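PDB 5Y0E: TssK from Serratia sp. FS14, which probably serves as a trimeric baseplate component of the bacterial type VI secretion system. Local coordinates for residues 100-105 and 147-152. Sequence-based numbering, arbitrary orientation.
Sequences LALPTY and GRLRLR
An antiparallel beta bridge joins Ala-101 to Arg-152, a hydrogen-bonded pair by two reciprocal backbone bonds. Ala-101 N reaches Arg-152 O at 2.8 Å with an N-H...O angle of 160°, and Arg-152 N returns to Ala-101 O at 3.0 Å, less straight at 141°. Ala-101 O takes a further contact from the CA-H of Leu-151 (3.4 Å between Ala-101 O and Leu-151 CA), so two groups of the 147-152 segment approach one carbonyl.

Leu-102 and Leu-151 remain adjacent, their CA atoms 5.1 Å apart, and the chains part after them: the end-to-end directions of the short segments 100-103 and 149-152 lie 121° apart, well short of antiparallel. The bend coincides with an inverse gamma turn centred on Arg-150, marked by a weak bond from Leu-151 N to Leu-149 O. It interrupts strand 142-155 of a mixed sheet in which strand 96-103 lies between that strand and 163-174. Arg-148 and, at the turn itself, Arg-150 pair through their backbones with Leu-125 and Arg-123, while Gly-147 pairs with a strand of the second subunit, continuing the sheet across the trimer interface.

Leucine side chains meet on one side, where the chains part. With CG of Leu-102 anti to its own N, Leu-102 CD1 lies 3.9 Å from Leu-149 CD2, the two side chains crossing at about a right angle. Leu-102 CD1 also meets Leu-151 CD2 and lies 3.6 Å from Arg-150 O, which Pro-103 CD approaches as well. Two residues earlier, Leu-100 CD1 packs on Leu-151 CB at 4.0 Å; Phe-75 of strand 74-78 touches Leu-100, Leu-149 and Leu-151. Trp-163 contacts Ala-101 and Arg-152, which share the other face. The Arg-150 guanidinium turns elsewhere, to a salt bridge with Glu-116 and a hydrogen bond to Ala-122 O.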
loop_
_atom_site.group_PDB
_atom_site.type_symbol
_atom_site.label_atom_id
_atom_site.label_comp_id
_atom_site.label_asym_id
_atom_site.label_seq_id
_atom_site.Cartn_x
_atom_site.Cartn_y
_atom_site.Cartn_z
ATOM N N LEU A 100 24.208 -8.777 15.340
ATOM C CA LEU A 100 25.139 -7.668 15.174
ATOM C C LEU A 100 24.851 -6.675 16.281
ATOM O O LEU A 100 23.713 -6.251 16.440
ATOM C CB LEU A 100 24.971 -7.016 13.808
ATOM C CG LEU A 100 25.900 -5.856 13.474
ATOM C CD1 LEU A 100 27.324 -6.274 13.702
ATOM C CD2 LEU A 100 25.702 -5.403 12.049
ATOM N N ALA A 101 25.840 -6.375 17.094
ATOM C CA ALA A 101 25.604 -5.524 18.226
ATOM C C ALA A 101 26.518 -4.341 18.392
ATOM O O ALA A 101 27.560 -4.272 17.827
ATOM C CB ALA A 101 25.623 -6.356 19.479
ATOM N N LEU A 102 26.084 -3.409 19.210
ATOM C CA LEU A 102 26.825 -2.208 19.475
ATOM C C LEU A 102 26.494 -1.797 20.858
ATOM O O LEU A 102 25.380 -1.918 21.272
ATOM C CB LEU A 102 26.397 -1.111 18.526
ATOM C CG LEU A 102 27.130 0.196 18.727
ATOM C CD1 LEU A 102 28.514 0.074 18.144
ATOM C CD2 LEU A 102 26.374 1.354 18.115
ATOM N N PRO A 103 27.471 -1.305 21.588
ATOM C CA PRO A 103 27.241 -0.876 22.951
ATOM C C PRO A 103 26.442 0.385 22.976
ATOM O O PRO A 103 26.536 1.176 22.086
ATOM C CB PRO A 103 28.633 -0.578 23.448
ATOM C CG PRO A 103 29.508 -1.369 22.589
ATOM C CD PRO A 103 28.888 -1.310 21.255
ATOM N N THR A 104 25.641 0.548 24.001
ATOM C CA THR A 104 24.837 1.742 24.138
ATOM C C THR A 104 25.692 2.883 24.677
ATOM O O THR A 104 26.621 2.669 25.457
ATOM C CB THR A 104 23.671 1.482 25.076
ATOM O OG1 THR A 104 24.178 1.297 26.390
ATOM C CG2 THR A 104 22.935 0.224 24.669
ATOM N N TYR A 105 25.377 4.104 24.245
ATOM C CA TYR A 105 26.066 5.270 24.775
ATOM C C TYR A 105 25.685 5.490 26.227
ATOM O O TYR A 105 24.503 5.582 26.558
ATOM C CB TYR A 105 25.735 6.526 23.972
ATOM C CG TYR A 105 26.466 7.735 24.504
ATOM C CD1 TYR A 105 25.956 8.475 25.560
ATOM C CD2 TYR A 105 27.689 8.113 23.983
ATOM C CE1 TYR A 105 26.632 9.545 26.067
ATOM C CE2 TYR A 105 28.367 9.183 24.487
ATOM C CZ TYR A 105 27.833 9.895 25.527
ATOM O OH TYR A 105 28.501 10.978 26.036
ATOM N N GLY A 147 37.076 8.001 14.220
ATOM C CA GLY A 147 36.389 7.032 15.062
ATOM C C GLY A 147 35.729 5.970 14.208
ATOM O O GLY A 147 35.152 6.272 13.166
ATOM N N ARG A 148 35.798 4.748 14.673
ATOM C CA ARG A 148 35.256 3.635 13.962
ATOM C C ARG A 148 34.354 2.890 14.889
ATOM O O ARG A 148 34.718 2.603 16.003
ATOM C CB ARG A 148 36.401 2.777 13.509
ATOM C CG ARG A 148 36.038 1.413 13.016
ATOM C CD ARG A 148 37.243 0.530 13.186
ATOM N NE ARG A 148 36.963 -0.865 12.935
ATOM C CZ ARG A 148 37.810 -1.669 12.324
ATOM N NH1 ARG A 148 37.503 -2.934 12.132
ATOM N NH2 ARG A 148 38.965 -1.203 11.919
ATOM N N LEU A 149 33.159 2.597 14.405
ATOM C CA LEU A 149 32.130 1.921 15.175
ATOM C C LEU A 149 32.501 0.535 15.593
ATOM O O LEU A 149 32.800 -0.295 14.779
ATOM C CB LEU A 149 30.856 1.826 14.369
ATOM C CG LEU A 149 29.836 2.928 14.505
ATOM C CD1 LEU A 149 28.659 2.567 13.652
ATOM C CD2 LEU A 149 29.411 3.100 15.930
ATOM N N ARG A 150 32.397 0.273 16.878
ATOM C CA ARG A 150 32.732 -1.017 17.416
ATOM C C ARG A 150 31.601 -2.017 17.358
ATOM O O ARG A 150 31.070 -2.433 18.354
ATOM C CB ARG A 150 33.249 -0.854 18.823
ATOM C CG ARG A 150 34.366 0.158 18.875
ATOM C CD ARG A 150 35.401 -0.158 19.907
ATOM N NE ARG A 150 34.785 -0.612 21.121
ATOM C CZ ARG A 150 35.077 -1.750 21.711
ATOM N NH1 ARG A 150 35.968 -2.534 21.199
ATOM N NH2 ARG A 150 34.479 -2.099 22.803
ATOM N N LEU A 151 31.270 -2.404 16.144
ATOM C CA LEU A 151 30.243 -3.350 15.883
ATOM C C LEU A 151 30.803 -4.699 16.190
ATOM O O LEU A 151 31.972 -4.940 16.066
ATOM C CB LEU A 151 29.834 -3.278 14.434
ATOM C CG LEU A 151 29.131 -2.020 14.014
ATOM C CD1 LEU A 151 28.808 -2.118 12.554
ATOM C CD2 LEU A 151 27.877 -1.864 14.818
ATOM N N ARG A 152 29.946 -5.598 16.585
ATOM C CA ARG A 152 30.414 -6.884 16.939
ATOM C C ARG A 152 29.417 -7.994 16.737
ATOM O O ARG A 152 28.266 -7.854 17.062
ATOM C CB ARG A 152 30.776 -6.831 18.404
ATOM C CG ARG A 152 31.135 -8.167 18.981
ATOM C CD ARG A 152 31.089 -8.188 20.477
ATOM N NE ARG A 152 32.187 -7.431 21.005
ATOM C CZ ARG A 152 32.638 -7.573 22.230
ATOM N NH1 ARG A 152 32.063 -8.460 23.016
ATOM N NH2 ARG A 152 33.638 -6.831 22.666
#